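Local coordinates for protein B-agarase (Saccharophagus degradans, PDB 4BQ2) that hydrolyses the beta-1,4 linkages of agarose as a family 50 exo-beta-agarase, probably releasing neoagarobiose from chain ends, at residues R229-E232 and L233-D237; S380-L383 and E384-Y387; T469-V472 and V473-I477. All blocks are in the same frame, centred on the assembly; numbering follows the deposited sequence.

Contact 1: residues R229-E232 and L233-D237; sequences RDVE and LAELD
Glu-232 O is gripped by two amides in the last turn of helix 222-235, Glu-235 N at 2.8 Å and Leu-236 N at 3.1 Å. The first comes from well above the carbonyl plane in a three-residue step, the second in the usual four-residue step, and the two bonds share this one carbonyl. Just before, Leu-233 N donates to Arg-229 O at 2.9 Å, almost straight at 175°.

Among the apolar contacts, Arg-229 CG touches Leu-233 CD1 at 3.8 Å, the two side chains crossing at a slant. Leu-236 CD1 lies against the extended chain of Glu-232, 3.8 Å from Glu-232 CG, which is set anti to its own backbone nitrogen (chi1 -175°).

Among the charged groups, Arg-229 bends at chi3 (63°) and holds its neighbour Asp-230 side-on: NE and NH2 both reach Asp-230 OD1, NH2 at 2.9 Å, from one face of the carboxylate. The remaining nitrogen, Arg-229 NH1, bonds Lys-386 O, while Glu-232 OE2 pairs with Arg-406. Arg-229 and Glu-232 thus pack with their aliphatic stems within the turn and use their polar ends to tie this surface helix to helices 378-387 and 394-410.

Contact 2: residues S380-L383 and E384-Y387; sequences SANL and ERKY
Lys-386 N donates to Asn-382 O at 2.8 Å, the shortest of the polar bonds between these two turns of helix 378-387. The backbone around it is regular alpha helix: Tyr-387 N reaches Leu-383 O at 2.9 Å, and matching four-residue bonds join Glu-384 N to Ser-380 O and Arg-385 N to Ala-381 O.

The side chain of Asn-382 takes part as well, its OD1 accepting from Arg-385 NH1 at 2.9 Å with an N-H...O angle of 147°. The donor is tilted from the amide plane, and OD1 sits at the edge of the guanidinium, near its plane; the two flat groups are turned 39° apart. Arg-385 starts with CG beside its backbone nitrogen (chi1 -73°) and then runs extended to NE, a course that carries its guanidinium back across the Asn-382 side chain. Arg-385 CD also passes 3.5 Å from Asn-382 OD1, and NH1 lies 4.2 Å from Ala-381 CB.

Apolar contact across the segments is looser: Leu-383 CD2 stands 4.2 Å from Tyr-387 CE2. Within the second segment, Lys-386 CB lies 4.0 Å above the centre of one face of the Tyr-387 ring.

Several polar ends continue outward. Asn-382 ND2 donates to Val-723 O and Phe-207 O, Arg-385 NH1 also bonds Glu-206 O, and Lys-386 NZ forms a salt bridge with Asp-725. Ser-380 OG and Glu-384 OE1 meet the two ring nitrogens of His-358.

Asn-382 therefore uses both ends of its amide, accepting through OD1 and donating through ND2, which fixes its rotation. Since Arg-385 NH1 is shared between that amide oxygen and a carbonyl, its charge is probably met here by neutral oxygens, and the pair joins helix 378-387 to the chain around Glu-206 and Phe-207.

Contact 3: residues T469-V472 and V473-I477; sequences TARV and VSEEI
Helix 460-477, in the part of the chain that resembles beta-galactosidase and probably one of the helices of the catalytic barrel, carries an i to i+4 ion pair in which Arg-471 and Glu-475 lie side by side and point the same way. Direct approach is long, with Arg-471 NH1 4.0 Å from Glu-475 OE2, and the guanidinium and carboxylate planes stand 87° apart. Two waters close the interval. One accepts from Arg-471 NH1 at 3.0 Å and donates to Glu-475 OE2 at 2.6 Å; the other accepts from Arg-471 NH2 and donates to Glu-475 OE1, at 2.7 Å from that oxygen. A bend at chi3 (74°) turns the arginine toward this bridge, though its stronger partner is Glu-468, one turn back.

Below the charges, Glu-475 N donates to Arg-471 O at 3.0 Å, and Val-473 N to Thr-469 O at 3.2 Å, nearly straight at 176°. Val-473 CG2 rests 3.4 Å from Thr-469 O, and Glu-476 CG 3.3 Å from Val-472 O.

Val-473 and Ile-477 pack on Ala-433 of strand 431-435, while Ala-470 and Arg-471 touch Tyr-593 of helix 565-593 and Ser-474 OG bonds Tyr-593 O, so the helix lies against both that strand and helix 565-593.

How the contacts relate
All three are local contacts along single helices, yet their settings differ. Contact 1 is at the surface, contact 2 is buried, and contact 3 is partly buried. Contacts 1 and 2 belong to touching helices, with centres about 16 Å apart: besides the bond from the Arg-229 guanidinium, Arg-229 CG packs on Tyr-387 CE1 at 4.0 Å. Both also meet helix 394-410. Contact 3 stands apart, its nearest atoms about 19 Å from contact 2 and about 24 Å from contact 1. The chemistry differs from contact to contact: water mediates the ion pair of contact 3, whereas contact 2 pairs an arginine with a buried amide and contact 1 joins adjacent charges directly.

Contact 1: residues R229-E232 and L233-D237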
ATOM      1  N   ARG A 229      23.088  17.296   5.465  1.00 24.02           N
ATOM      2  CA  ARG A 229      23.864  16.748   4.365  1.00 23.83           C
ATOM      3  C   ARG A 229      25.323  16.435   4.770  1.00 25.47           C
ATOM      4  O   ARG A 229      25.810  15.295   4.593  1.00 23.43           O
ATOM      5  CB  ARG A 229      23.881  17.729   3.187  1.00 23.17           C
ATOM      6  CG  ARG A 229      24.709  17.250   1.996  1.00 23.93           C
ATOM      7  CD  ARG A 229      25.126  18.395   1.079  1.00 26.54           C
ATOM      8  NE  ARG A 229      26.003  19.354   1.760  1.00 25.95           N
ATOM      9  CZ  ARG A 229      26.307  20.580   1.322  1.00 26.46           C
ATOM     10  NH1 ARG A 229      25.805  21.048   0.197  1.00 24.59           N
ATOM     11  NH2 ARG A 229      27.133  21.350   2.030  1.00 25.75           N
ATOM     12  N   ASP A 230      26.034  17.451   5.274  1.00 24.65           N
ATOM     13  CA  ASP A 230      27.479  17.269   5.602  1.00 24.29           C
ATOM     14  C   ASP A 230      27.728  16.179   6.614  1.00 22.91           C
ATOM     15  O   ASP A 230      28.710  15.468   6.508  1.00 25.44           O
ATOM     16  CB  ASP A 230      28.130  18.558   6.121  1.00 26.58           C
ATOM     17  CG  ASP A 230      28.224  19.644   5.072  1.00 32.02           C
ATOM     18  OD1 ASP A 230      28.238  19.344   3.854  1.00 33.73           O
ATOM     19  OD2 ASP A 230      28.290  20.824   5.482  1.00 34.22           O
ATOM     20  N   VAL A 231      26.861  16.074   7.610  1.00 22.93           N
ATOM     21  CA  VAL A 231      26.973  15.092   8.688  1.00 23.69           C
ATOM     22  C   VAL A 231      26.820  13.684   8.113  1.00 25.26           C
ATOM     23  O   VAL A 231      27.601  12.778   8.411  1.00 22.62           O
ATOM     24  CB  VAL A 231      25.904  15.373   9.786  1.00 26.07           C
ATOM     25  CG1 VAL A 231      25.693  14.180  10.697  1.00 27.35           C
ATOM     26  CG2 VAL A 231      26.313  16.583  10.636  1.00 27.37           C
ATOM     27  N   GLU A 232      25.825  13.517   7.245  1.00 22.61           N
ATOM     28  CA  GLU A 232      25.577  12.210   6.663  1.00 21.15           C
ATOM     29  C   GLU A 232      26.705  11.813   5.698  1.00 22.45           C
ATOM     30  O   GLU A 232      27.235  10.701   5.778  1.00 23.26           O
ATOM     31  CB  GLU A 232      24.201  12.191   5.967  1.00 21.44           C
ATOM     32  CG  GLU A 232      23.898  10.795   5.462  1.00 19.76           C
ATOM     33  CD  GLU A 232      22.636  10.665   4.630  1.00 18.40           C
ATOM     34  OE1 GLU A 232      22.043  11.679   4.198  1.00 18.40           O
ATOM     35  OE2 GLU A 232      22.253   9.503   4.422  1.00 16.72           O
ATOM     36  N   LEU A 233      27.083  12.709   4.790  1.00 21.95           N
ATOM     37  CA  LEU A 233      28.115  12.406   3.805  1.00 22.44           C
ATOM     38  C   LEU A 233      29.451  11.985   4.455  1.00 25.91           C
ATOM     39  O   LEU A 233      30.167  11.142   3.913  1.00 25.29           O
ATOM     40  CB  LEU A 233      28.328  13.568   2.844  1.00 22.77           C
ATOM     41  CG  LEU A 233      27.177  14.035   1.936  1.00 25.97           C
ATOM     42  CD1 LEU A 233      27.682  15.063   0.937  1.00 26.19           C
ATOM     43  CD2 LEU A 233      26.498  12.878   1.205  1.00 26.65           C
ATOM     44  N   ALA A 234      29.751  12.533   5.628  1.00 25.32           N
ATOM     45  CA  ALA A 234      30.966  12.157   6.352  1.00 28.79           C
ATOM     46  C   ALA A 234      30.899  10.711   6.846  1.00 29.70           C
ATOM     47  O   ALA A 234      31.930  10.081   7.011  1.00 28.43           O
ATOM     48  CB  ALA A 234      31.259  13.127   7.495  1.00 28.58           C
ATOM     49  N   GLU A 235      29.690  10.173   7.024  1.00 31.38           N
ATOM     50  CA  GLU A 235      29.531   8.792   7.507  1.00 32.68           C
ATOM     51  C   GLU A 235      29.411   7.755   6.395  1.00 30.92           C
ATOM     52  O   GLU A 235      29.684   6.586   6.603  1.00 30.67           O
ATOM     53  CB  GLU A 235      28.377   8.697   8.509  1.00 37.07           C
ATOM     54  CG  GLU A 235      28.670   9.487   9.783  1.00 45.63           C
ATOM     55  CD  GLU A 235      27.430  10.094  10.427  1.00 55.99           C
ATOM     56  OE1 GLU A 235      26.335   9.498  10.300  1.00 58.06           O
ATOM     57  OE2 GLU A 235      27.551  11.170  11.080  1.00 61.23           O
ATOM     58  N   LEU A 236      29.013   8.190   5.208  1.00 27.11           N
ATOM     59  CA  LEU A 236      28.879   7.293   4.077  1.00 25.49           C
ATOM     60  C   LEU A 236      30.189   7.124   3.321  1.00 26.70           C
ATOM     61  O   LEU A 236      30.714   8.076   2.717  1.00 28.76           O
ATOM     62  CB  LEU A 236      27.770   7.794   3.135  1.00 22.41           C
ATOM     63  CG  LEU A 236      26.386   7.880   3.799  1.00 21.23           C
ATOM     64  CD1 LEU A 236      25.412   8.528   2.825  1.00 21.20           C
ATOM     65  CD2 LEU A 236      25.866   6.527   4.276  1.00 21.14           C
ATOM     66  N   ASP A 237      30.717   5.906   3.353  1.00 26.73           N
ATOM     67  CA  ASP A 237      32.035   5.633   2.768  1.00 27.30           C
ATOM     68  C   ASP A 237      31.939   4.551   1.700  1.00 26.56           C
ATOM     69  O   ASP A 237      32.953   4.102   1.182  1.00 25.13           O
ATOM     70  CB  ASP A 237      33.006   5.183   3.853  1.00 29.02           C
ATOM     71  CG  ASP A 237      32.468   4.024   4.678  1.00 29.38           C
ATOM     72  OD1 ASP A 237      31.548   3.305   4.244  1.00 30.65           O
ATOM     73  OD2 ASP A 237      32.961   3.812   5.789  1.00 30.70           O
TER

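Contact 2: residues S380-L383 and E384-Y387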
ATOM      1  N   SER A 380      12.582  16.441  -5.231  1.00 16.21           N
ATOM      2  CA  SER A 380      13.537  16.694  -6.323  1.00 17.43           C
ATOM      3  C   SER A 380      14.211  18.074  -6.174  1.00 18.16           C
ATOM      4  O   SER A 380      15.454  18.199  -6.307  1.00 17.79           O
ATOM      5  CB  SER A 380      12.842  16.555  -7.678  1.00 18.49           C
ATOM      6  OG  SER A 380      13.788  16.571  -8.733  1.00 21.45           O
ATOM      7  N   ALA A 381      13.409  19.085  -5.825  1.00 17.39           N
ATOM      8  CA  ALA A 381      13.917  20.432  -5.597  1.00 17.49           C
ATOM      9  C   ALA A 381      14.928  20.401  -4.452  1.00 16.76           C
ATOM     10  O   ALA A 381      15.972  21.013  -4.538  1.00 17.35           O
ATOM     11  CB  ALA A 381      12.758  21.411  -5.317  1.00 18.20           C
ATOM     12  N   ASN A 382      14.642  19.642  -3.399  1.00 16.50           N
ATOM     13  CA  ASN A 382      15.565  19.563  -2.272  1.00 16.28           C
ATOM     14  C   ASN A 382      16.869  18.845  -2.642  1.00 16.07           C
ATOM     15  O   ASN A 382      17.920  19.157  -2.081  1.00 16.75           O
ATOM     16  CB  ASN A 382      14.881  18.929  -1.033  1.00 15.56           C
ATOM     17  CG  ASN A 382      13.819  19.842  -0.417  1.00 16.92           C
ATOM     18  OD1 ASN A 382      13.928  21.082  -0.490  1.00 17.73           O
ATOM     19  ND2 ASN A 382      12.774  19.244   0.176  1.00 15.59           N
ATOM     20  N   LEU A 383      16.805  17.872  -3.558  1.00 16.14           N
ATOM     21  CA  LEU A 383      18.047  17.291  -4.070  1.00 17.27           C
ATOM     22  C   LEU A 383      18.903  18.395  -4.726  1.00 16.84           C
ATOM     23  O   LEU A 383      20.101  18.475  -4.479  1.00 16.76           O
ATOM     24  CB  LEU A 383      17.782  16.186  -5.079  1.00 16.34           C
ATOM     25  CG  LEU A 383      17.029  14.955  -4.542  1.00 16.04           C
ATOM     26  CD1 LEU A 383      16.937  13.937  -5.658  1.00 16.72           C
ATOM     27  CD2 LEU A 383      17.720  14.358  -3.318  1.00 16.43           C
ATOM     28  N   GLU A 384      18.284  19.255  -5.536  1.00 18.15           N
ATOM     29  CA  GLU A 384      19.071  20.337  -6.141  1.00 19.40           C
ATOM     30  C   GLU A 384      19.592  21.277  -5.059  1.00 19.02           C
ATOM     31  O   GLU A 384      20.786  21.668  -5.071  1.00 18.87           O
ATOM     32  CB  GLU A 384      18.296  21.112  -7.203  1.00 20.79           C
ATOM     33  CG  GLU A 384      19.203  22.082  -7.968  1.00 22.81           C
ATOM     34  CD  GLU A 384      18.499  22.781  -9.110  1.00 22.26           C
ATOM     35  OE1 GLU A 384      17.482  22.279  -9.616  1.00 22.30           O
ATOM     36  OE2 GLU A 384      18.977  23.857  -9.500  1.00 23.29           O
ATOM     37  N   ARG A 385      18.737  21.605  -4.087  1.00 18.55           N
ATOM     38  CA  ARG A 385      19.178  22.470  -2.985  1.00 20.01           C
ATOM     39  C   ARG A 385      20.357  21.883  -2.246  1.00 20.33           C
ATOM     40  O   ARG A 385      21.289  22.614  -1.902  1.00 19.53           O
ATOM     41  CB  ARG A 385      18.058  22.709  -1.968  1.00 19.12           C
ATOM     42  CG  ARG A 385      16.958  23.654  -2.467  1.00 20.67           C
ATOM     43  CD  ARG A 385      15.944  23.848  -1.334  1.00 21.61           C
ATOM     44  NE  ARG A 385      14.985  24.915  -1.606  1.00 20.80           N
ATOM     45  CZ  ARG A 385      13.673  24.767  -1.790  1.00 21.60           C
ATOM     46  NH1 ARG A 385      13.100  23.574  -1.761  1.00 22.12           N
ATOM     47  NH2 ARG A 385      12.914  25.841  -2.013  1.00 18.23           N
ATOM     48  N   LYS A 386      20.325  20.575  -1.977  1.00 19.97           N
ATOM     49  CA  LYS A 386      21.413  19.909  -1.219  1.00 19.81           C
ATOM     50  C   LYS A 386      22.712  19.733  -1.969  1.00 21.62           C
ATOM     51  O   LYS A 386      23.800  19.934  -1.395  1.00 21.82           O
ATOM     52  CB  LYS A 386      21.001  18.506  -0.753  1.00 20.85           C
ATOM     53  CG  LYS A 386      20.156  18.463   0.504  1.00 22.97           C
ATOM     54  CD  LYS A 386      19.753  17.030   0.892  1.00 23.72           C
ATOM     55  CE  LYS A 386      20.937  16.180   1.321  1.00 23.10           C
ATOM     56  NZ  LYS A 386      20.507  14.952   2.075  1.00 25.49           N
ATOM     57  N   TYR A 387      22.602  19.314  -3.229  1.00 19.94           N
ATOM     58  CA  TYR A 387      23.778  18.857  -3.958  1.00 20.81           C
ATOM     59  C   TYR A 387      24.238  19.816  -5.018  1.00 22.48           C
ATOM     60  O   TYR A 387      25.349  19.664  -5.537  1.00 22.51           O
ATOM     61  CB  TYR A 387      23.556  17.447  -4.556  1.00 17.82           C
ATOM     62  CG  TYR A 387      23.261  16.389  -3.503  1.00 17.10           C
ATOM     63  CD1 TYR A 387      24.068  16.250  -2.383  1.00 17.04           C
ATOM     64  CD2 TYR A 387      22.187  15.516  -3.644  1.00 17.42           C
ATOM     65  CE1 TYR A 387      23.809  15.281  -1.408  1.00 16.89           C
ATOM     66  CE2 TYR A 387      21.908  14.547  -2.671  1.00 17.66           C
ATOM     67  CZ  TYR A 387      22.748  14.435  -1.562  1.00 16.99           C
ATOM     68  OH  TYR A 387      22.513  13.485  -0.619  1.00 17.76           O
TER

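Contact 3: residues T469-V472 and V473-I477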
ATOM      1  N   THR A 469       6.378  -6.009 -23.178  1.00 14.98           N
ATOM      2  CA  THR A 469       6.783  -5.615 -21.841  1.00 15.83           C
ATOM      3  C   THR A 469       8.106  -6.268 -21.435  1.00 15.11           C
ATOM      4  O   THR A 469       9.009  -5.587 -20.982  1.00 15.73           O
ATOM      5  CB  THR A 469       5.694  -5.954 -20.810  1.00 16.56           C
ATOM      6  OG1 THR A 469       4.510  -5.250 -21.195  1.00 16.56           O
ATOM      7  CG2 THR A 469       6.122  -5.552 -19.382  1.00 16.97           C
ATOM      8  N   ALA A 470       8.199  -7.587 -21.584  1.00 14.08           N
ATOM      9  CA  ALA A 470       9.420  -8.317 -21.221  1.00 14.28           C
ATOM     10  C   ALA A 470      10.592  -7.868 -22.107  1.00 14.20           C
ATOM     11  O   ALA A 470      11.733  -7.781 -21.649  1.00 14.26           O
ATOM     12  CB  ALA A 470       9.173  -9.835 -21.368  1.00 13.69           C
ATOM     13  N   ARG A 471      10.318  -7.619 -23.386  1.00 15.20           N
ATOM     14  CA  ARG A 471      11.362  -7.104 -24.276  1.00 15.06           C
ATOM     15  C   ARG A 471      12.004  -5.852 -23.735  1.00 15.31           C
ATOM     16  O   ARG A 471      13.242  -5.757 -23.689  1.00 15.77           O
ATOM     17  CB  ARG A 471      10.829  -6.870 -25.695  1.00 16.99           C
ATOM     18  CG  ARG A 471      11.938  -6.496 -26.681  1.00 20.01           C
ATOM     19  CD  ARG A 471      11.367  -6.041 -28.037  1.00 21.84           C
ATOM     20  NE  ARG A 471      10.809  -4.710 -27.900  1.00 24.66           N
ATOM     21  CZ  ARG A 471      11.541  -3.603 -27.833  1.00 27.17           C
ATOM     22  NH1 ARG A 471      12.866  -3.657 -27.950  1.00 32.24           N
ATOM     23  NH2 ARG A 471      10.959  -2.450 -27.668  1.00 27.23           N
ATOM     24  N   VAL A 472      11.177  -4.890 -23.292  1.00 14.44           N
ATOM     25  CA  VAL A 472      11.700  -3.620 -22.783  1.00 14.74           C
ATOM     26  C   VAL A 472      12.524  -3.834 -21.487  1.00 14.63           C
ATOM     27  O   VAL A 472      13.659  -3.356 -21.363  1.00 14.27           O
ATOM     28  CB  VAL A 472      10.575  -2.592 -22.542  1.00 14.36           C
ATOM     29  CG1 VAL A 472      11.121  -1.340 -21.833  1.00 14.16           C
ATOM     30  CG2 VAL A 472      10.022  -2.116 -23.888  1.00 15.03           C
ATOM     31  N   VAL A 473      11.963  -4.573 -20.527  1.00 14.02           N
ATOM     32  CA  VAL A 473      12.728  -4.925 -19.317  1.00 13.62           C
ATOM     33  C   VAL A 473      14.093  -5.583 -19.657  1.00 13.92           C
ATOM     34  O   VAL A 473      15.097  -5.267 -19.041  1.00 13.55           O
ATOM     35  CB  VAL A 473      11.944  -5.885 -18.393  1.00 14.27           C
ATOM     36  CG1 VAL A 473      12.803  -6.217 -17.168  1.00 13.97           C
ATOM     37  CG2 VAL A 473      10.583  -5.291 -17.972  1.00 12.91           C
ATOM     38  N   SER A 474      14.107  -6.512 -20.617  0.50 13.50           N
ATOM     39  CA  SER A 474      15.349  -7.199 -20.977  0.50 13.58           C
ATOM     40  C   SER A 474      16.384  -6.216 -21.540  0.50 14.53           C
ATOM     41  O   SER A 474      17.586  -6.299 -21.232  0.50 14.53           O
ATOM     42  CB  SER A 474      15.115  -8.340 -21.968  0.50 13.02           C
ATOM     43  OG  SER A 474      16.366  -8.922 -22.334  0.50 11.49           O
ATOM     44  N   GLU A 475      15.908  -5.278 -22.350  1.00 15.92           N
ATOM     45  CA  GLU A 475      16.767  -4.211 -22.876  1.00 17.87           C
ATOM     46  C   GLU A 475      17.383  -3.350 -21.747  1.00 18.40           C
ATOM     47  O   GLU A 475      18.567  -2.937 -21.828  1.00 16.61           O
ATOM     48  CB  GLU A 475      15.932  -3.348 -23.817  1.00 20.94           C
ATOM     49  CG  GLU A 475      16.689  -2.275 -24.538  1.00 27.63           C
ATOM     50  CD  GLU A 475      15.772  -1.614 -25.537  1.00 32.75           C
ATOM     51  OE1 GLU A 475      14.718  -1.103 -25.127  1.00 33.85           O
ATOM     52  OE2 GLU A 475      16.082  -1.678 -26.733  1.00 40.14           O
ATOM     53  N   GLU A 476      16.590  -3.105 -20.696  1.00 15.97           N
ATOM     54  CA  GLU A 476      17.054  -2.395 -19.515  1.00 16.30           C
ATOM     55  C   GLU A 476      18.087  -3.115 -18.653  1.00 15.23           C
ATOM     56  O   GLU A 476      19.025  -2.479 -18.184  1.00 15.74           O
ATOM     57  CB  GLU A 476      15.875  -2.035 -18.581  1.00 17.21           C
ATOM     58  CG  GLU A 476      14.850  -1.136 -19.219  1.00 19.13           C
ATOM     59  CD  GLU A 476      13.728  -0.742 -18.292  1.00 21.23           C
ATOM     60  OE1 GLU A 476      13.137  -1.595 -17.623  1.00 20.85           O
ATOM     61  OE2 GLU A 476      13.405   0.458 -18.264  1.00 27.87           O
ATOM     62  N   ILE A 477      17.836  -4.413 -18.461  0.50 15.88           N
ATOM     63  CA  ILE A 477      18.538  -5.346 -17.571  0.50 18.19           C
ATOM     64  C   ILE A 477      19.886  -5.769 -18.123  0.50 16.58           C
ATOM     65  O   ILE A 477      20.839  -6.036 -17.378  0.50 16.78           O
ATOM     66  CB  ILE A 477      17.680  -6.635 -17.452  0.50 18.75           C
ATOM     67  CG1 ILE A 477      16.424  -6.350 -16.631  0.50 20.34           C
ATOM     68  CG2 ILE A 477      18.463  -7.794 -16.879  0.50 21.61           C
ATOM     69  CD1 ILE A 477      16.696  -5.614 -15.354  0.50 19.30           C
TER
HETATM   70  O   HOH W   1      12.795   0.011 -26.678  1.00 40.68           O
HETATM   71  O   HOH W   2      14.486  -1.231 -28.680  1.00 40.98           O